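Local coordinates for protein transcriptional regulator, LysR family (Vibrio cholerae, PDB 3SZP) that activates virulence genes as a LysR-type transcriptional regulator, probably by binding specific DNA sequences, at residues M1-V12 and I32-L43. Sequence-based numbering, arbitrary orientation.
Sequences MKLDDLNLFRLV and ITRRIQALEDSL
D5 and R35 form a salt bridge where helices 3-12 and 32-43 cross at -117°, their axes 9.1 Å apart. R35 grips one oxygen side-on: NE lies 2.7 Å and NH2 3.0 Å from D5 OD1. Both bonds lie almost in the guanidinium plane, the carboxylate turned 44° from it; NE meets OD1 nearly along the C-O axis, NH2 on the anti lone pair, the NE bond being the straighter. A bend at chi3 (49°) turns the guanidinium edge to D5 and one face to L8, whose CD2 sits 4.0 Å above its centre.

L39 spreads its two methyls: CD2 reaches F9 CB at 3.6 Å, whereas CD1 lies against M1 CG, the side chains pointing the same way. I36 extends CD1 to F9 CA (3.8 Å), and I32 CG2 touches both L8 CD2 and V12 CG2.

Helices 18-25 and 29-43 probably form the helix-turn-helix of the winged domain, the second as recognition helix, with helix 3-15 packed across it. Y18 of helix 18-25 touches V12 and I32; L48 of strand 48-51 and F64 of helix 59-83 pack on F9. D4 OD1 accepts a hydrogen bond from L3 N of the second subunit, so the crossing borders a subunit interface.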
ATOM      1  N   MET A   1       0.149 -20.929  22.904  1.00 51.28           N
ATOM      2  CA  MET A   1       0.380 -20.922  21.462  1.00 50.24           C
ATOM      3  C   MET A   1      -0.304 -22.106  20.786  1.00 48.98           C
ATOM      4  O   MET A   1      -0.028 -23.255  21.106  1.00 49.28           O
ATOM      5  CB  MET A   1       1.877 -20.956  21.142  1.00 51.55           C
ATOM      6  CG  MET A   1       2.201 -20.553  19.698  1.00 50.52           C
ATOM      7  SD  MET A   1       3.393 -21.627  18.859  1.00 51.86           S
ATOM      8  CE  MET A   1       2.449 -23.150  18.771  1.00 50.52           C
ATOM      9  N   LYS A   2      -1.179 -21.811  19.834  1.00 43.19           N
ATOM     10  CA  LYS A   2      -1.880 -22.841  19.092  1.00 42.33           C
ATOM     11  C   LYS A   2      -1.119 -23.266  17.841  1.00 41.93           C
ATOM     12  O   LYS A   2      -0.792 -22.447  16.986  1.00 41.60           O
ATOM     13  CB  LYS A   2      -3.275 -22.347  18.748  1.00 41.89           C
ATOM     14  CG  LYS A   2      -3.978 -21.779  19.968  1.00 42.50           C
ATOM     15  CD  LYS A   2      -5.475 -22.004  19.914  1.00 42.80           C
ATOM     16  CE  LYS A   2      -6.178 -21.341  21.091  1.00 43.32           C
ATOM     17  NZ  LYS A   2      -5.722 -21.908  22.382  1.00 44.08           N
ATOM     18  N   LEU A   3      -0.822 -24.555  17.748  1.00 31.41           N
ATOM     19  CA  LEU A   3      -0.109 -25.092  16.598  1.00 31.64           C
ATOM     20  C   LEU A   3      -0.888 -24.849  15.299  1.00 30.77           C
ATOM     21  O   LEU A   3      -0.297 -24.683  14.233  1.00 31.11           O
ATOM     22  CB  LEU A   3       0.165 -26.582  16.806  1.00 32.40           C
ATOM     23  CG  LEU A   3       1.099 -26.965  17.957  1.00 33.64           C
ATOM     24  CD1 LEU A   3       1.073 -28.453  18.191  1.00 35.26           C
ATOM     25  CD2 LEU A   3       2.512 -26.539  17.657  1.00 35.03           C
ATOM     26  N   ASP A   4      -2.215 -24.802  15.386  1.00 37.04           N
ATOM     27  CA  ASP A   4      -3.027 -24.525  14.200  1.00 36.83           C
ATOM     28  C   ASP A   4      -2.844 -23.094  13.709  1.00 36.61           C
ATOM     29  O   ASP A   4      -2.879 -22.842  12.503  1.00 36.84           O
ATOM     30  CB  ASP A   4      -4.507 -24.826  14.444  1.00 37.06           C
ATOM     31  CG  ASP A   4      -4.803 -26.303  14.392  1.00 37.97           C
ATOM     32  OD1 ASP A   4      -4.296 -26.971  13.460  1.00 38.27           O
ATOM     33  OD2 ASP A   4      -5.526 -26.808  15.282  1.00 38.84           O
ATOM     34  N   ASP A   5      -2.639 -22.159  14.634  1.00 29.90           N
ATOM     35  CA  ASP A   5      -2.380 -20.770  14.236  1.00 29.92           C
ATOM     36  C   ASP A   5      -0.995 -20.653  13.598  1.00 29.82           C
ATOM     37  O   ASP A   5      -0.817 -19.970  12.582  1.00 29.94           O
ATOM     38  CB  ASP A   5      -2.529 -19.818  15.417  1.00 30.45           C
ATOM     39  CG  ASP A   5      -3.964 -19.744  15.941  1.00 31.36           C
ATOM     40  OD1 ASP A   5      -4.908 -20.168  15.248  1.00 31.62           O
ATOM     41  OD2 ASP A   5      -4.162 -19.238  17.055  1.00 32.10           O
ATOM     42  N   LEU A   6      -0.027 -21.354  14.194  1.00 29.00           N
ATOM     43  CA  LEU A   6       1.325 -21.452  13.647  1.00 30.14           C
ATOM     44  C   LEU A   6       1.257 -22.065  12.253  1.00 30.73           C
ATOM     45  O   LEU A   6       1.893 -21.584  11.318  1.00 31.60           O
ATOM     46  CB  LEU A   6       2.206 -22.315  14.558  1.00 31.71           C
ATOM     47  CG  LEU A   6       3.654 -22.491  14.108  1.00 34.34           C
ATOM     48  CD1 LEU A   6       4.366 -21.130  14.020  1.00 34.91           C
ATOM     49  CD2 LEU A   6       4.408 -23.417  15.053  1.00 36.16           C
ATOM     50  N   ASN A   7       0.471 -23.128  12.119  1.00 30.48           N
ATOM     51  CA  ASN A   7       0.265 -23.751  10.818  1.00 31.39           C
ATOM     52  C   ASN A   7      -0.398 -22.813   9.844  1.00 31.17           C
ATOM     53  O   ASN A   7      -0.073 -22.820   8.658  1.00 32.68           O
ATOM     54  CB  ASN A   7      -0.609 -25.000  10.921  1.00 30.82           C
ATOM     55  CG  ASN A   7      -0.587 -25.816   9.644  1.00 32.18           C
ATOM     56  OD1 ASN A   7       0.477 -26.047   9.069  1.00 33.83           O
ATOM     57  ND2 ASN A   7      -1.756 -26.250   9.189  1.00 31.92           N
ATOM     58  N   LEU A   8      -1.348 -22.028  10.348  1.00 24.46           N
ATOM     59  CA  LEU A   8      -2.073 -21.076   9.510  1.00 25.03           C
ATOM     60  C   LEU A   8      -1.101 -20.004   9.028  1.00 25.55           C
ATOM     61  O   LEU A   8      -1.166 -19.562   7.886  1.00 27.13           O
ATOM     62  CB  LEU A   8      -3.228 -20.414  10.268  1.00 24.70           C
ATOM     63  CG  LEU A   8      -3.899 -19.295   9.436  1.00 26.41           C
ATOM     64  CD1 LEU A   8      -4.506 -19.894   8.163  1.00 27.98           C
ATOM     65  CD2 LEU A   8      -4.972 -18.531  10.221  1.00 27.38           C
ATOM     66  N   PHE A   9      -0.200 -19.600   9.917  1.00 25.42           N
ATOM     67  CA  PHE A   9       0.845 -18.638   9.579  1.00 25.97           C
ATOM     68  C   PHE A   9       1.693 -19.185   8.442  1.00 28.20           C
ATOM     69  O   PHE A   9       1.935 -18.499   7.455  1.00 29.57           O
ATOM     70  CB  PHE A   9       1.705 -18.349  10.810  1.00 25.27           C
ATOM     71  CG  PHE A   9       3.086 -17.835  10.492  1.00 26.52           C
ATOM     72  CD1 PHE A   9       3.278 -16.532  10.026  1.00 26.46           C
ATOM     73  CD2 PHE A   9       4.199 -18.643  10.685  1.00 28.34           C
ATOM     74  CE1 PHE A   9       4.559 -16.053   9.757  1.00 27.57           C
ATOM     75  CE2 PHE A   9       5.489 -18.158  10.431  1.00 29.88           C
ATOM     76  CZ  PHE A   9       5.665 -16.867   9.954  1.00 29.13           C
ATOM     77  N   ARG A  10       2.122 -20.436   8.567  1.00 31.18           N
ATOM     78  CA  ARG A  10       2.847 -21.082   7.484  1.00 33.85           C
ATOM     79  C   ARG A  10       2.090 -21.012   6.149  1.00 34.96           C
ATOM     80  O   ARG A  10       2.690 -20.722   5.113  1.00 36.81           O
ATOM     81  CB  ARG A  10       3.146 -22.539   7.833  1.00 34.70           C
ATOM     82  CG  ARG A  10       3.764 -23.331   6.682  1.00 37.00           C
ATOM     83  CD  ARG A  10       3.954 -24.802   7.039  1.00 37.75           C
ATOM     84  NE  ARG A  10       2.690 -25.528   7.169  1.00 36.09           N
ATOM     85  CZ  ARG A  10       2.157 -26.295   6.214  1.00 36.43           C
ATOM     86  NH1 ARG A  10       2.760 -26.423   5.037  1.00 38.07           N
ATOM     87  NH2 ARG A  10       1.008 -26.928   6.429  1.00 34.94           N
ATOM     88  N   LEU A  11       0.782 -21.278   6.174  1.00 31.26           N
ATOM     89  CA  LEU A  11      -0.012 -21.314   4.945  1.00 32.85           C
ATOM     90  C   LEU A  11      -0.138 -19.924   4.340  1.00 34.21           C
ATOM     91  O   LEU A  11      -0.162 -19.760   3.116  1.00 36.47           O
ATOM     92  CB  LEU A  11      -1.415 -21.884   5.201  1.00 31.67           C
ATOM     93  CG  LEU A  11      -1.587 -23.336   5.645  1.00 30.68           C
ATOM     94  CD1 LEU A  11      -3.077 -23.681   5.751  1.00 29.80           C
ATOM     95  CD2 LEU A  11      -0.885 -24.296   4.699  1.00 32.27           C
ATOM     96  N   VAL A  12      -0.251 -18.926   5.210  1.00 26.84           N
ATOM     97  CA  VAL A  12      -0.325 -17.546   4.756  1.00 27.76           C
ATOM     98  C   VAL A  12       0.945 -17.179   3.988  1.00 29.10           C
ATOM     99  O   VAL A  12       0.880 -16.555   2.939  1.00 31.21           O
ATOM    100  CB  VAL A  12      -0.541 -16.587   5.934  1.00 25.30           C
ATOM    101  CG1 VAL A  12      -0.177 -15.162   5.541  1.00 25.67           C
ATOM    102  CG2 VAL A  12      -2.003 -16.681   6.447  1.00 25.24           C
ATOM    103  N   ILE A  32      -8.742 -15.114   9.850  1.00 30.95           N
ATOM    104  CA  ILE A  32      -7.310 -15.289   9.634  1.00 30.50           C
ATOM    105  C   ILE A  32      -6.515 -14.190  10.339  1.00 31.03           C
ATOM    106  O   ILE A  32      -5.504 -14.463  10.987  1.00 29.10           O
ATOM    107  CB  ILE A  32      -6.917 -15.268   8.138  1.00 31.91           C
ATOM    108  CG1 ILE A  32      -7.506 -16.471   7.402  1.00 31.35           C
ATOM    109  CG2 ILE A  32      -5.369 -15.224   7.989  1.00 29.98           C
ATOM    110  CD1 ILE A  32      -7.114 -16.531   5.909  1.00 32.90           C
ATOM    111  N   THR A  33      -6.968 -12.951  10.195  1.00 36.09           N
ATOM    112  CA  THR A  33      -6.307 -11.827  10.822  1.00 36.12           C
ATOM    113  C   THR A  33      -6.301 -11.979  12.330  1.00 35.57           C
ATOM    114  O   THR A  33      -5.303 -11.701  12.995  1.00 35.43           O
ATOM    115  CB  THR A  33      -7.026 -10.521  10.487  1.00 36.40           C
ATOM    116  OG1 THR A  33      -6.888 -10.257   9.089  1.00 36.09           O
ATOM    117  CG2 THR A  33      -6.405  -9.362  11.270  1.00 36.19           C
ATOM    118  N   ARG A  34      -7.436 -12.409  12.857  1.00 47.01           N
ATOM    119  CA  ARG A  34      -7.620 -12.553  14.285  1.00 45.88           C
ATOM    120  C   ARG A  34      -6.692 -13.623  14.830  1.00 44.46           C
ATOM    121  O   ARG A  34      -6.116 -13.473  15.904  1.00 43.90           O
ATOM    122  CB  ARG A  34      -9.071 -12.945  14.559  1.00 45.25           C
ATOM    123  CG  ARG A  34      -9.543 -12.759  15.986  1.00 44.20           C
ATOM    124  CD  ARG A  34     -11.086 -12.665  16.021  1.00 43.70           C
ATOM    125  NE  ARG A  34     -11.746 -13.896  15.567  1.00 43.38           N
ATOM    126  CZ  ARG A  34     -12.769 -13.929  14.712  1.00 43.72           C
ATOM    127  NH1 ARG A  34     -13.256 -12.794  14.198  1.00 44.32           N
ATOM    128  NH2 ARG A  34     -13.319 -15.093  14.372  1.00 43.40           N
ATOM    129  N   ARG A  35      -6.550 -14.700  14.069  1.00 34.79           N
ATOM    130  CA  ARG A  35      -5.793 -15.856  14.514  1.00 32.61           C
ATOM    131  C   ARG A  35      -4.293 -15.606  14.414  1.00 31.54           C
ATOM    132  O   ARG A  35      -3.536 -16.082  15.251  1.00 30.13           O
ATOM    133  CB  ARG A  35      -6.235 -17.141  13.780  1.00 31.57           C
ATOM    134  CG  ARG A  35      -7.638 -17.633  14.214  1.00 32.32           C
ATOM    135  CD  ARG A  35      -8.054 -18.915  13.504  1.00 31.62           C
ATOM    136  NE  ARG A  35      -6.983 -19.901  13.568  1.00 29.60           N
ATOM    137  CZ  ARG A  35      -6.869 -20.958  12.768  1.00 28.84           C
ATOM    138  NH1 ARG A  35      -7.790 -21.194  11.831  1.00 29.84           N
ATOM    139  NH2 ARG A  35      -5.820 -21.767  12.898  1.00 27.43           N
ATOM    140  N   ILE A  36      -3.865 -14.836  13.419  1.00 29.93           N
ATOM    141  CA  ILE A  36      -2.464 -14.446  13.350  1.00 28.55           C
ATOM    142  C   ILE A  36      -2.130 -13.509  14.511  1.00 29.88           C
ATOM    143  O   ILE A  36      -1.079 -13.623  15.121  1.00 28.65           O
ATOM    144  CB  ILE A  36      -2.123 -13.748  12.028  1.00 28.62           C
ATOM    145  CG1 ILE A  36      -2.342 -14.699  10.850  1.00 27.90           C
ATOM    146  CG2 ILE A  36      -0.681 -13.269  12.051  1.00 27.08           C
ATOM    147  CD1 ILE A  36      -1.331 -15.811  10.817  1.00 25.66           C
ATOM    148  N   GLN A  37      -3.031 -12.575  14.800  1.00 34.17           N
ATOM    149  CA  GLN A  37      -2.864 -11.708  15.953  1.00 35.07           C
ATOM    150  C   GLN A  37      -2.697 -12.519  17.228  1.00 33.28           C
ATOM    151  O   GLN A  37      -1.825 -12.222  18.047  1.00 33.02           O
ATOM    152  CB  GLN A  37      -4.057 -10.777  16.132  1.00 36.58           C
ATOM    153  CG  GLN A  37      -3.898  -9.862  17.346  1.00 36.66           C
ATOM    154  CD  GLN A  37      -2.796  -8.826  17.149  1.00 38.31           C
ATOM    155  OE1 GLN A  37      -1.694  -8.947  17.692  1.00 37.50           O
ATOM    156  NE2 GLN A  37      -3.092  -7.800  16.357  1.00 39.93           N
ATOM    157  N   ALA A  38      -3.541 -13.535  17.392  1.00 31.08           N
ATOM    158  CA  ALA A  38      -3.504 -14.360  18.582  1.00 29.99           C
ATOM    159  C   ALA A  38      -2.163 -15.070  18.654  1.00 28.54           C
ATOM    160  O   ALA A  38      -1.581 -15.164  19.720  1.00 28.35           O
ATOM    161  CB  ALA A  38      -4.649 -15.383  18.585  1.00 29.34           C
ATOM    162  N   LEU A  39      -1.683 -15.584  17.523  1.00 28.58           N
ATOM    163  CA  LEU A  39      -0.376 -16.232  17.498  1.00 27.46           C
ATOM    164  C   LEU A  39       0.721 -15.258  17.993  1.00 28.28           C
ATOM    165  O   LEU A  39       1.485 -15.577  18.901  1.00 28.62           O
ATOM    166  CB  LEU A  39      -0.061 -16.735  16.091  1.00 26.19           C
ATOM    167  CG  LEU A  39       1.344 -17.295  15.834  1.00 25.84           C
ATOM    168  CD1 LEU A  39       1.623 -18.475  16.753  1.00 26.45           C
ATOM    169  CD2 LEU A  39       1.508 -17.702  14.359  1.00 25.14           C
ATOM    170  N   GLU A  40       0.758 -14.067  17.405  1.00 26.73           N
ATOM    171  CA  GLU A  40       1.722 -13.035  17.777  1.00 27.66           C
ATOM    172  C   GLU A  40       1.631 -12.655  19.258  1.00 28.57           C
ATOM    173  O   GLU A  40       2.655 -12.555  19.928  1.00 28.53           O
ATOM    174  CB  GLU A  40       1.580 -11.802  16.863  1.00 28.84           C
ATOM    175  CG  GLU A  40       1.905 -12.119  15.403  1.00 27.11           C
ATOM    176  CD  GLU A  40       1.864 -10.900  14.491  1.00 27.73           C
ATOM    177  OE1 GLU A  40       1.162  -9.928  14.823  1.00 29.79           O
ATOM    178  OE2 GLU A  40       2.559 -10.905  13.447  1.00 26.45           O
ATOM    179  N   ASP A  41       0.409 -12.462  19.752  1.00 31.88           N
ATOM    180  CA  ASP A  41       0.150 -12.204  21.172  1.00 31.41           C
ATOM    181  C   ASP A  41       0.671 -13.327  22.064  1.00 30.49           C
ATOM    182  O   ASP A  41       1.189 -13.064  23.151  1.00 30.26           O
ATOM    183  CB  ASP A  41      -1.354 -12.000  21.444  1.00 31.39           C
ATOM    184  CG  ASP A  41      -1.868 -10.644  20.966  1.00 32.69           C
ATOM    185  OD1 ASP A  41      -1.051  -9.730  20.743  1.00 33.80           O
ATOM    186  OD2 ASP A  41      -3.094 -10.487  20.817  1.00 32.78           O
ATOM    187  N   SER A  42       0.563 -14.578  21.613  1.00 32.52           N
ATOM    188  CA  SER A  42       1.056 -15.680  22.445  1.00 32.80           C
ATOM    189  C   SER A  42       2.583 -15.756  22.477  1.00 33.54           C
ATOM    190  O   SER A  42       3.155 -16.225  23.455  1.00 34.77           O
ATOM    191  CB  SER A  42       0.464 -17.024  22.022  1.00 32.61           C
ATOM    192  OG  SER A  42       1.195 -17.589  20.950  1.00 32.40           O
ATOM    193  N   LEU A  43       3.238 -15.301  21.408  1.00 28.33           N
ATOM    194  CA  LEU A  43       4.704 -15.315  21.334  1.00 29.03           C
ATOM    195  C   LEU A  43       5.300 -13.992  21.795  1.00 28.64           C
ATOM    196  O   LEU A  43       6.511 -13.879  21.979  1.00 28.84           O
ATOM    197  CB  LEU A  43       5.158 -15.567  19.892  1.00 28.75           C
ATOM    198  CG  LEU A  43       4.629 -16.835  19.211  1.00 28.74           C
ATOM    199  CD1 LEU A  43       4.983 -16.839  17.739  1.00 28.03           C
ATOM    200  CD2 LEU A  43       5.195 -18.074  19.890  1.00 31.33           C
TER